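Local coordinates for protein LbaCas13a H328A (C2c2) (Lachnospiraceae bacterium NK4A179, PDB 5WLH) that binds and probably processes pre-crRNA and, guided by it, cleaves target RNA as a CRISPR-Cas13a effector nuclease, at residues A[657-668]-A[879-890]; A[1152-1160]-A[1168-1176]. One frame throughout, in Å; residues are numbered along the deposited sequence.

Interaction 1: residues A[657-668]-A[879-890]; sequences LKKLLIDLYKDN and FVPDFAKYVKPY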
loop_
_atom_site.group_PDB
_atom_site.type_symbol
_atom_site.label_atom_id
_atom_site.label_comp_id
_atom_site.label_asym_id
_atom_site.label_seq_id
_atom_site.Cartn_x
_atom_site.Cartn_y
_atom_site.Cartn_z
ATOM N N LEU A 657 1.025 -42.112 -5.379
ATOM C CA LEU A 657 0.332 -40.879 -5.007
ATOM C C LEU A 657 -0.086 -40.893 -3.547
ATOM O O LEU A 657 -0.088 -39.847 -2.887
ATOM C CB LEU A 657 -0.879 -40.657 -5.910
ATOM C CG LEU A 657 -0.509 -40.432 -7.379
ATOM C CD1 LEU A 657 -1.753 -40.371 -8.278
ATOM C CD2 LEU A 657 0.347 -39.178 -7.528
ATOM N N LYS A 658 -0.449 -42.065 -3.019
ATOM C CA LYS A 658 -0.786 -42.145 -1.605
ATOM C C LYS A 658 0.407 -41.775 -0.744
ATOM O O LYS A 658 0.266 -41.043 0.241
ATOM C CB LYS A 658 -1.272 -43.552 -1.242
ATOM C CG LYS A 658 -1.407 -43.749 0.277
ATOM C CD LYS A 658 -1.276 -45.211 0.677
ATOM C CE LYS A 658 -2.563 -45.948 0.419
ATOM N NZ LYS A 658 -3.673 -45.275 1.142
ATOM N N LYS A 659 1.586 -42.298 -1.084
ATOM C CA LYS A 659 2.788 -41.940 -0.343
ATOM C C LYS A 659 2.990 -40.433 -0.347
ATOM O O LYS A 659 3.249 -39.828 0.700
ATOM C CB LYS A 659 4.007 -42.644 -0.935
ATOM C CG LYS A 659 5.314 -42.268 -0.262
ATOM C CD LYS A 659 6.093 -41.282 -1.099
ATOM C CE LYS A 659 7.573 -41.263 -0.738
ATOM N NZ LYS A 659 7.820 -40.724 0.631
ATOM N N LEU A 660 2.873 -39.816 -1.525
ATOM C CA LEU A 660 3.004 -38.364 -1.636
ATOM C C LEU A 660 1.933 -37.654 -0.810
ATOM O O LEU A 660 2.236 -36.722 -0.056
ATOM C CB LEU A 660 2.919 -37.947 -3.110
ATOM C CG LEU A 660 3.038 -36.445 -3.421
ATOM C CD1 LEU A 660 4.319 -35.881 -2.840
ATOM C CD2 LEU A 660 3.018 -36.212 -4.913
ATOM N N LEU A 661 0.676 -38.084 -0.944
ATOM C CA LEU A 661 -0.425 -37.462 -0.211
ATOM C C LEU A 661 -0.150 -37.438 1.282
ATOM O O LEU A 661 -0.346 -36.413 1.952
ATOM C CB LEU A 661 -1.728 -38.209 -0.491
ATOM C CG LEU A 661 -2.449 -37.941 -1.802
ATOM C CD1 LEU A 661 -3.475 -39.040 -2.044
ATOM C CD2 LEU A 661 -3.102 -36.549 -1.793
ATOM N N ILE A 662 0.304 -38.572 1.826
ATOM C CA ILE A 662 0.598 -38.626 3.250
ATOM C C ILE A 662 1.747 -37.685 3.585
ATOM O O ILE A 662 1.698 -36.960 4.582
ATOM C CB ILE A 662 0.895 -40.076 3.683
ATOM C CG1 ILE A 662 -0.361 -40.933 3.518
ATOM C CG2 ILE A 662 1.379 -40.114 5.120
ATOM C CD1 ILE A 662 -0.104 -42.422 3.667
ATOM N N ASP A 663 2.791 -37.667 2.748
ATOM C CA ASP A 663 3.913 -36.758 2.981
ATOM C C ASP A 663 3.459 -35.305 3.013
ATOM O O ASP A 663 3.891 -34.532 3.876
ATOM C CB ASP A 663 4.963 -36.918 1.887
ATOM C CG ASP A 663 5.746 -38.207 2.000
ATOM O OD1 ASP A 663 5.605 -38.938 3.011
ATOM O OD2 ASP A 663 6.506 -38.479 1.052
ATOM N N LEU A 664 2.596 -34.912 2.075
ATOM C CA LEU A 664 2.246 -33.501 1.939
ATOM C C LEU A 664 1.277 -33.033 3.015
ATOM O O LEU A 664 1.360 -31.882 3.455
ATOM C CB LEU A 664 1.648 -33.229 0.558
ATOM C CG LEU A 664 2.593 -33.452 -0.638
ATOM C CD1 LEU A 664 1.995 -32.893 -1.910
ATOM C CD2 LEU A 664 3.985 -32.853 -0.391
ATOM N N TYR A 665 0.367 -33.897 3.465
ATOM C CA TYR A 665 -0.778 -33.435 4.233
ATOM C C TYR A 665 -0.857 -34.011 5.641
ATOM O O TYR A 665 -1.822 -33.711 6.358
ATOM C CB TYR A 665 -2.060 -33.732 3.450
ATOM C CG TYR A 665 -2.003 -33.129 2.060
ATOM C CD1 TYR A 665 -1.602 -31.805 1.879
ATOM C CD2 TYR A 665 -2.323 -33.874 0.932
ATOM C CE1 TYR A 665 -1.529 -31.248 0.610
ATOM C CE2 TYR A 665 -2.245 -33.322 -0.343
ATOM C CZ TYR A 665 -1.856 -32.012 -0.495
ATOM O OH TYR A 665 -1.775 -31.457 -1.758
ATOM N N LYS A 666 0.142 -34.792 6.062
ATOM C CA LYS A 666 0.150 -35.346 7.416
ATOM C C LYS A 666 0.228 -34.251 8.468
ATOM O O LYS A 666 -0.314 -34.409 9.570
ATOM C CB LYS A 666 1.319 -36.321 7.592
ATOM C CG LYS A 666 2.704 -35.691 7.458
ATOM C CD LYS A 666 3.828 -36.723 7.495
ATOM C CE LYS A 666 5.139 -36.142 6.957
ATOM N NZ LYS A 666 6.271 -37.110 7.024
ATOM N N ASP A 667 0.913 -33.148 8.162
ATOM C CA ASP A 667 1.020 -32.021 9.074
ATOM C C ASP A 667 0.562 -30.765 8.362
ATOM O O ASP A 667 0.843 -30.581 7.175
ATOM C CB ASP A 667 2.453 -31.830 9.578
ATOM C CG ASP A 667 3.022 -33.093 10.186
ATOM O OD1 ASP A 667 2.306 -33.732 10.987
ATOM O OD2 ASP A 667 4.171 -33.443 9.857
ATOM N N ASN A 668 -0.155 -29.909 9.082
ATOM C CA ASN A 668 -0.481 -28.602 8.527
ATOM C C ASN A 668 0.808 -27.814 8.337
ATOM O O ASN A 668 1.683 -27.815 9.206
ATOM C CB ASN A 668 -1.448 -27.862 9.447
ATOM C CG ASN A 668 -2.861 -28.414 9.358
ATOM O OD1 ASN A 668 -3.246 -28.996 8.338
ATOM N ND2 ASN A 668 -3.636 -28.240 10.422
ATOM N N PHE A 879 -10.197 -43.838 -5.396
ATOM C CA PHE A 879 -8.839 -43.306 -5.338
ATOM C C PHE A 879 -8.456 -43.074 -3.883
ATOM O O PHE A 879 -9.027 -42.203 -3.214
ATOM C CB PHE A 879 -8.725 -42.020 -6.151
ATOM C CG PHE A 879 -7.403 -41.327 -5.994
ATOM C CD1 PHE A 879 -6.231 -41.936 -6.411
ATOM C CD2 PHE A 879 -7.333 -40.069 -5.417
ATOM C CE1 PHE A 879 -5.013 -41.304 -6.263
ATOM C CE2 PHE A 879 -6.121 -39.436 -5.258
ATOM C CZ PHE A 879 -4.959 -40.048 -5.691
ATOM N N VAL A 880 -7.497 -43.863 -3.400
ATOM C CA VAL A 880 -6.957 -43.803 -2.042
ATOM C C VAL A 880 -8.068 -43.546 -1.028
ATOM O O VAL A 880 -8.019 -42.548 -0.296
ATOM C CB VAL A 880 -5.850 -42.739 -1.946
ATOM C CG1 VAL A 880 -5.019 -42.935 -0.685
ATOM C CG2 VAL A 880 -4.954 -42.819 -3.161
ATOM N N PRO A 881 -9.091 -44.402 -0.945
ATOM C CA PRO A 881 -10.157 -44.167 0.039
ATOM C C PRO A 881 -9.695 -44.343 1.476
ATOM O O PRO A 881 -10.401 -43.908 2.396
ATOM C CB PRO A 881 -11.212 -45.211 -0.339
ATOM C CG PRO A 881 -10.414 -46.341 -0.903
ATOM C CD PRO A 881 -9.231 -45.714 -1.607
ATOM N N ASP A 882 -8.535 -44.961 1.689
ATOM C CA ASP A 882 -7.958 -45.197 3.003
ATOM C C ASP A 882 -7.087 -44.038 3.475
ATOM O O ASP A 882 -6.281 -44.211 4.395
ATOM C CB ASP A 882 -7.136 -46.488 2.972
ATOM C CG ASP A 882 -6.345 -46.637 1.673
ATOM O OD1 ASP A 882 -6.896 -46.333 0.600
ATOM O OD2 ASP A 882 -5.168 -47.046 1.729
ATOM N N PHE A 883 -7.235 -42.865 2.861
ATOM C CA PHE A 883 -6.283 -41.781 3.071
ATOM C C PHE A 883 -6.424 -41.165 4.460
ATOM O O PHE A 883 -5.428 -40.968 5.169
ATOM C CB PHE A 883 -6.469 -40.731 1.975
ATOM C CG PHE A 883 -5.598 -39.537 2.131
ATOM C CD1 PHE A 883 -4.247 -39.683 2.394
ATOM C CD2 PHE A 883 -6.126 -38.261 2.021
ATOM C CE1 PHE A 883 -3.440 -38.581 2.551
ATOM C CE2 PHE A 883 -5.321 -37.159 2.168
ATOM C CZ PHE A 883 -3.975 -37.319 2.438
ATOM N N ALA A 884 -7.659 -40.859 4.874
ATOM C CA ALA A 884 -7.876 -40.211 6.166
ATOM C C ALA A 884 -7.374 -41.049 7.340
ATOM O O ALA A 884 -7.189 -40.513 8.438
ATOM C CB ALA A 884 -9.361 -39.895 6.349
ATOM N N LYS A 885 -7.142 -42.348 7.130
ATOM C CA LYS A 885 -6.699 -43.214 8.216
ATOM C C LYS A 885 -5.248 -42.948 8.596
ATOM O O LYS A 885 -4.862 -43.163 9.750
ATOM C CB LYS A 885 -6.891 -44.679 7.814
ATOM C CG LYS A 885 -6.452 -45.697 8.853
ATOM C CD LYS A 885 -5.820 -46.916 8.199
ATOM C CE LYS A 885 -6.683 -47.453 7.062
ATOM N NZ LYS A 885 -5.910 -48.336 6.144
ATOM N N TYR A 886 -4.437 -42.458 7.658
ATOM C CA TYR A 886 -3.001 -42.350 7.885
ATOM C C TYR A 886 -2.572 -41.034 8.523
ATOM O O TYR A 886 -1.467 -40.966 9.073
ATOM C CB TYR A 886 -2.242 -42.524 6.566
ATOM C CG TYR A 886 -2.233 -43.938 6.020
ATOM C CD1 TYR A 886 -3.358 -44.471 5.404
ATOM C CD2 TYR A 886 -1.094 -44.732 6.106
ATOM C CE1 TYR A 886 -3.355 -45.760 4.896
ATOM C CE2 TYR A 886 -1.080 -46.022 5.600
ATOM C CZ TYR A 886 -2.215 -46.531 4.997
ATOM O OH TYR A 886 -2.209 -47.811 4.492
ATOM N N VAL A 887 -3.396 -39.986 8.450
ATOM C CA VAL A 887 -2.999 -38.654 8.892
ATOM C C VAL A 887 -4.130 -38.028 9.701
ATOM O O VAL A 887 -5.310 -38.307 9.472
ATOM C CB VAL A 887 -2.620 -37.750 7.696
ATOM C CG1 VAL A 887 -1.560 -38.414 6.828
ATOM C CG2 VAL A 887 -3.844 -37.423 6.865
ATOM N N LYS A 888 -3.758 -37.175 10.663
ATOM C CA LYS A 888 -4.724 -36.418 11.464
ATOM C C LYS A 888 -4.182 -35.015 11.736
ATOM O O LYS A 888 -3.947 -34.638 12.885
ATOM C CB LYS A 888 -5.027 -37.141 12.778
ATOM C CG LYS A 888 -5.538 -38.565 12.633
ATOM C CD LYS A 888 -6.991 -38.608 12.177
ATOM C CE LYS A 888 -7.335 -39.976 11.583
ATOM N NZ LYS A 888 -8.552 -39.938 10.722
ATOM N N PRO A 889 -3.987 -34.202 10.691
ATOM C CA PRO A 889 -3.347 -32.892 10.906
ATOM C C PRO A 889 -4.152 -31.927 11.773
ATOM O O PRO A 889 -3.552 -31.039 12.387
ATOM C CB PRO A 889 -3.158 -32.349 9.479
ATOM C CG PRO A 889 -4.168 -33.077 8.650
ATOM C CD PRO A 889 -4.283 -34.445 9.266
ATOM N N TYR A 890 -5.474 -32.063 11.861
ATOM C CA TYR A 890 -6.290 -31.063 12.548
ATOM C C TYR A 890 -6.621 -31.432 13.984
ATOM O O TYR A 890 -7.345 -30.682 14.642
ATOM C CB TYR A 890 -7.587 -30.808 11.768
ATOM C CG TYR A 890 -7.320 -30.059 10.491
ATOM C CD1 TYR A 890 -7.211 -28.668 10.484
ATOM C CD2 TYR A 890 -7.136 -30.742 9.303
ATOM C CE1 TYR A 890 -6.937 -27.986 9.311
ATOM C CE2 TYR A 890 -6.871 -30.078 8.136
ATOM C CZ TYR A 890 -6.770 -28.708 8.135
ATOM O OH TYR A 890 -6.504 -28.072 6.941
HETATM O O HOH W 1 -0.999 -36.535 10.961
HETATM O O HOH W 2 -0.937 -30.565 11.768
#

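Interaction 2: residues A[1152-1160]-A[1168-1176]; sequences QATYVTLDY and INGAILYQI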
loop_
_atom_site.group_PDB
_atom_site.type_symbol
_atom_site.label_atom_id
_atom_site.label_comp_id
_atom_site.label_asym_id
_atom_site.label_seq_id
_atom_site.Cartn_x
_atom_site.Cartn_y
_atom_site.Cartn_z
ATOM N N GLN A 1152 -14.184 21.187 31.827
ATOM C CA GLN A 1152 -15.224 20.784 32.767
ATOM C C GLN A 1152 -14.858 19.477 33.470
ATOM O O GLN A 1152 -13.989 18.716 33.031
ATOM C CB GLN A 1152 -16.570 20.639 32.056
ATOM C CG GLN A 1152 -17.261 21.972 31.798
ATOM C CD GLN A 1152 -16.742 23.076 32.700
ATOM O OE1 GLN A 1152 -17.117 23.174 33.872
ATOM N NE2 GLN A 1152 -15.861 23.912 32.160
ATOM N N ALA A 1153 -15.554 19.222 34.581
ATOM C CA ALA A 1153 -15.194 18.106 35.450
ATOM C C ALA A 1153 -15.192 16.783 34.699
ATOM O O ALA A 1153 -14.237 16.007 34.805
ATOM C CB ALA A 1153 -16.154 18.025 36.637
ATOM N N THR A 1154 -16.267 16.492 33.963
ATOM C CA THR A 1154 -16.406 15.174 33.349
ATOM C C THR A 1154 -15.570 15.007 32.087
ATOM O O THR A 1154 -15.471 13.890 31.567
ATOM C CB THR A 1154 -17.865 14.880 33.019
ATOM O OG1 THR A 1154 -18.375 15.912 32.160
ATOM C CG2 THR A 1154 -18.705 14.786 34.299
ATOM N N TYR A 1155 -14.984 16.088 31.581
ATOM C CA TYR A 1155 -13.975 15.963 30.536
ATOM C C TYR A 1155 -12.739 15.245 31.058
ATOM O O TYR A 1155 -12.126 14.445 30.336
ATOM C CB TYR A 1155 -13.622 17.356 30.030
ATOM C CG TYR A 1155 -12.656 17.433 28.872
ATOM C CD1 TYR A 1155 -13.112 17.349 27.567
ATOM C CD2 TYR A 1155 -11.310 17.661 29.088
ATOM C CE1 TYR A 1155 -12.240 17.454 26.489
ATOM C CE2 TYR A 1155 -10.426 17.774 28.023
ATOM C CZ TYR A 1155 -10.905 17.679 26.730
ATOM O OH TYR A 1155 -10.030 17.792 25.672
ATOM N N VAL A 1156 -12.355 15.525 32.311
ATOM C CA VAL A 1156 -11.146 14.961 32.898
ATOM C C VAL A 1156 -11.447 13.663 33.631
ATOM O O VAL A 1156 -10.662 12.713 33.579
ATOM C CB VAL A 1156 -10.492 15.997 33.839
ATOM C CG1 VAL A 1156 -9.173 15.472 34.417
ATOM C CG2 VAL A 1156 -10.282 17.317 33.121
ATOM N N THR A 1157 -12.593 13.594 34.305
ATOM C CA THR A 1157 -12.860 12.498 35.224
ATOM C C THR A 1157 -14.321 12.094 35.131
ATOM O O THR A 1157 -15.207 12.940 35.277
ATOM C CB THR A 1157 -12.523 12.920 36.664
ATOM O OG1 THR A 1157 -11.112 13.176 36.769
ATOM C CG2 THR A 1157 -12.918 11.836 37.650
ATOM N N LEU A 1158 -14.576 10.810 34.912
ATOM C CA LEU A 1158 -15.924 10.269 35.007
ATOM C C LEU A 1158 -16.032 9.454 36.285
ATOM O O LEU A 1158 -15.195 8.591 36.549
ATOM C CB LEU A 1158 -16.274 9.396 33.803
ATOM C CG LEU A 1158 -16.797 10.086 32.547
ATOM C CD1 LEU A 1158 -16.623 9.148 31.354
ATOM C CD2 LEU A 1158 -18.259 10.519 32.702
ATOM N N ASP A 1159 -17.048 9.738 37.088
ATOM C CA ASP A 1159 -17.286 8.984 38.317
ATOM C C ASP A 1159 -18.646 8.324 38.178
ATOM O O ASP A 1159 -19.651 8.819 38.697
ATOM C CB ASP A 1159 -17.211 9.887 39.529
ATOM C CG ASP A 1159 -17.386 9.131 40.828
ATOM O OD1 ASP A 1159 -17.196 7.896 40.839
ATOM O OD2 ASP A 1159 -17.715 9.786 41.836
ATOM N N TYR A 1160 -18.678 7.199 37.470
ATOM C CA TYR A 1160 -19.933 6.511 37.200
ATOM C C TYR A 1160 -20.310 5.672 38.408
ATOM O O TYR A 1160 -19.557 4.777 38.802
ATOM C CB TYR A 1160 -19.817 5.632 35.960
ATOM C CG TYR A 1160 -21.090 4.883 35.650
ATOM C CD1 TYR A 1160 -22.228 5.561 35.241
ATOM C CD2 TYR A 1160 -21.160 3.508 35.796
ATOM C CE1 TYR A 1160 -23.397 4.885 34.967
ATOM C CE2 TYR A 1160 -22.331 2.812 35.522
ATOM C CZ TYR A 1160 -23.444 3.510 35.105
ATOM O OH TYR A 1160 -24.616 2.845 34.834
ATOM N N ILE A 1168 -13.134 6.985 35.897
ATOM C CA ILE A 1168 -12.273 7.081 34.722
ATOM C C ILE A 1168 -11.552 8.416 34.790
ATOM O O ILE A 1168 -12.180 9.469 34.624
ATOM C CB ILE A 1168 -13.074 6.987 33.416
ATOM C CG1 ILE A 1168 -14.155 5.906 33.500
ATOM C CG2 ILE A 1168 -12.140 6.783 32.217
ATOM C CD1 ILE A 1168 -13.623 4.511 33.431
ATOM N N ASN A 1169 -10.243 8.374 35.020
ATOM C CA ASN A 1169 -9.385 9.542 34.943
ATOM C C ASN A 1169 -8.801 9.622 33.537
ATOM O O ASN A 1169 -8.412 8.602 32.964
ATOM C CB ASN A 1169 -8.269 9.448 35.984
ATOM C CG ASN A 1169 -8.818 9.325 37.420
ATOM O OD1 ASN A 1169 -9.364 10.282 37.963
ATOM N ND2 ASN A 1169 -8.688 8.143 38.015
ATOM N N GLY A 1170 -8.759 10.825 32.976
ATOM C CA GLY A 1170 -8.510 10.930 31.539
ATOM C C GLY A 1170 -9.729 10.535 30.730
ATOM O O GLY A 1170 -9.597 9.912 29.659
ATOM N N ALA A 1171 -10.916 10.900 31.218
ATOM C CA ALA A 1171 -12.172 10.387 30.682
ATOM C C ALA A 1171 -12.306 10.657 29.195
ATOM O O ALA A 1171 -12.735 9.774 28.446
ATOM C CB ALA A 1171 -13.360 11.013 31.416
ATOM N N ILE A 1172 -11.970 11.879 28.753
ATOM C CA ILE A 1172 -12.144 12.214 27.340
ATOM C C ILE A 1172 -11.367 11.236 26.471
ATOM O O ILE A 1172 -11.847 10.817 25.420
ATOM C CB ILE A 1172 -11.735 13.669 27.048
ATOM C CG1 ILE A 1172 -11.856 13.974 25.539
ATOM C CG2 ILE A 1172 -10.345 13.939 27.489
ATOM C CD1 ILE A 1172 -13.244 13.963 25.027
ATOM N N LEU A 1173 -10.178 10.833 26.919
ATOM C CA LEU A 1173 -9.368 9.920 26.113
ATOM C C LEU A 1173 -9.986 8.535 26.076
ATOM O O LEU A 1173 -10.050 7.904 25.017
ATOM C CB LEU A 1173 -7.946 9.850 26.669
ATOM C CG LEU A 1173 -7.197 11.162 26.792
ATOM C CD1 LEU A 1173 -5.830 10.916 27.431
ATOM C CD2 LEU A 1173 -7.073 11.842 25.427
ATOM N N TYR A 1174 -10.436 8.044 27.233
ATOM C CA TYR A 1174 -11.159 6.782 27.277
ATOM C C TYR A 1174 -12.345 6.816 26.321
ATOM O O TYR A 1174 -12.548 5.896 25.522
ATOM C CB TYR A 1174 -11.636 6.504 28.719
ATOM C CG TYR A 1174 -12.514 5.277 28.786
ATOM C CD1 TYR A 1174 -13.880 5.351 28.522
ATOM C CD2 TYR A 1174 -11.966 4.034 29.069
ATOM C CE1 TYR A 1174 -14.670 4.218 28.534
ATOM C CE2 TYR A 1174 -12.755 2.881 29.098
ATOM C CZ TYR A 1174 -14.103 2.986 28.840
ATOM O OH TYR A 1174 -14.875 1.851 28.834
ATOM N N GLN A 1175 -13.142 7.887 26.393
ATOM C CA GLN A 1175 -14.382 7.936 25.635
ATOM C C GLN A 1175 -14.116 8.045 24.144
ATOM O O GLN A 1175 -14.892 7.513 23.340
ATOM C CB GLN A 1175 -15.244 9.099 26.137
ATOM C CG GLN A 1175 -15.675 8.875 27.615
ATOM C CD GLN A 1175 -16.974 8.107 27.697
ATOM O OE1 GLN A 1175 -16.983 6.884 27.795
ATOM N NE2 GLN A 1175 -18.079 8.817 27.591
ATOM N N ILE A 1176 -13.029 8.712 23.759
ATOM C CA ILE A 1176 -12.662 8.745 22.346
ATOM C C ILE A 1176 -12.370 7.336 21.851
ATOM O O ILE A 1176 -12.887 6.900 20.817
ATOM C CB ILE A 1176 -11.464 9.679 22.108
ATOM C CG1 ILE A 1176 -11.902 11.143 22.268
ATOM C CG2 ILE A 1176 -10.915 9.450 20.673
ATOM C CD1 ILE A 1176 -10.754 12.136 22.333
#

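Interaction 1: residues A[657-668]-A[879-890]
The side-chain amide of Asn668 lies on one face of the Tyr890 ring, its ND2 3.5 Å above the plane and offset toward the rim; OD1 comes 3.5 Å from CZ of Tyr890. Phe883 meets its neighbours in different ways: its CZ sits at the edge of the Tyr665 ring, near that ring's plane, CG1 of Ile662 lies in plane at the edge of Phe883 itself, and CB of Leu661 approaches Phe883 CE1 obliquely, at 3.5 Å. The Phe879 ring carries CG2 of Val880 over one face, while CD1 of Leu657 and CD1 of Leu661 reach it obliquely. With its CG anti to the backbone N (chi1 177°), Phe883 reaches across to the helix. An alanine in place of Tyr890 would probably leave the Asn668 amide without the ring it lies on and open a gap beside Leu969 of helix 960-974. The arrangement is a long irregular loop laid along the final turns of helix 654-665, where Leu657, Leu661 and Ile662 suit an apolar strip; CD1 of Ile662 lies 3.5 Å from Tyr886 CD2. Near the loop's start Lys658, bent at chi3 and chi4, brings NZ to Asp882 OD2 in a salt bridge whose modelled length, 2.4 Å, is doubtfully short. Past the helix, water joins the two segments: one molecule gives a hydrogen to Lys666 O and accepts from Lys888 N, and another bridges Asn668 N to Pro889 O.

Interaction 2: residues A[1152-1160]-A[1168-1176]
The carbonyl oxygen of Val1156 is gripped by two backbone amides of the facing segment. Ala1171 N gives the straighter bond, 3.0 Å from Val1156 O with an angle of 169° at the hydrogen, and it comes from above the carbonyl plane; Gly1170 N adds a weak, bent one. Ile1172 N bonds to Tyr1155 O, so the first turn of helix 1171-1180 spends amide hydrogens on the end of helix 1153-1156. Glycine suits position 1170, the N-cap, because at its backbone angles a CB would jam against the preceding carbonyl oxygen. The small CB of Ala1171 fits close to the main chain, 3.6 Å from Thr1154 O, and also packs 3.7 Å from Leu1158 CG. CG2 of Ile1172 lies over one face of the Tyr1155 ring in a CH-pi contact, 3.9 Å from the centroid, and CG1 touches CE1 of that ring at 3.6 Å. The ring gets there because CG of Tyr1155 is anti to its own backbone N (chi1 -176°); its hydroxyl is held by His1141. Farther along, Leu1158 and Ile1168 form an antiparallel hydrogen-bonded pair: Leu1158 N bonds to Ile1168 O at 2.8 Å and Ile1168 N to Leu1158 O at 2.7 Å. Thr1157 and Asn1169, a non-hydrogen-bonded pair, point to the other face of the sheet, where Asn1169 ND2 turns to Glu470 and Ile471. This is a beta hairpin, strands 1157-1160 and 1166-1169, entered from the short helix 1153-1156 and left through Gly1170 into helix 1171-1180, its second strand pairing also with strand 470-472.

Interaction 1 and interaction 2 lie far apart in one chain: their centres are 58 Å from each other and their nearest atoms about 36 Å. They come in series along the sequence, the first closing before the second opens. They differ in range, since 210 residues lie between 657-668 and 879-890, against seven between 1152-1160 and 1168-1176. The means differ too: side chains and waters join a helix to a loop in interaction 1, backbone bonds dominate interaction 2. Measured from nearest atoms, the bound RNA is about 8 Å from interaction 1 and about 17 Å from interaction 2, so neither touches it.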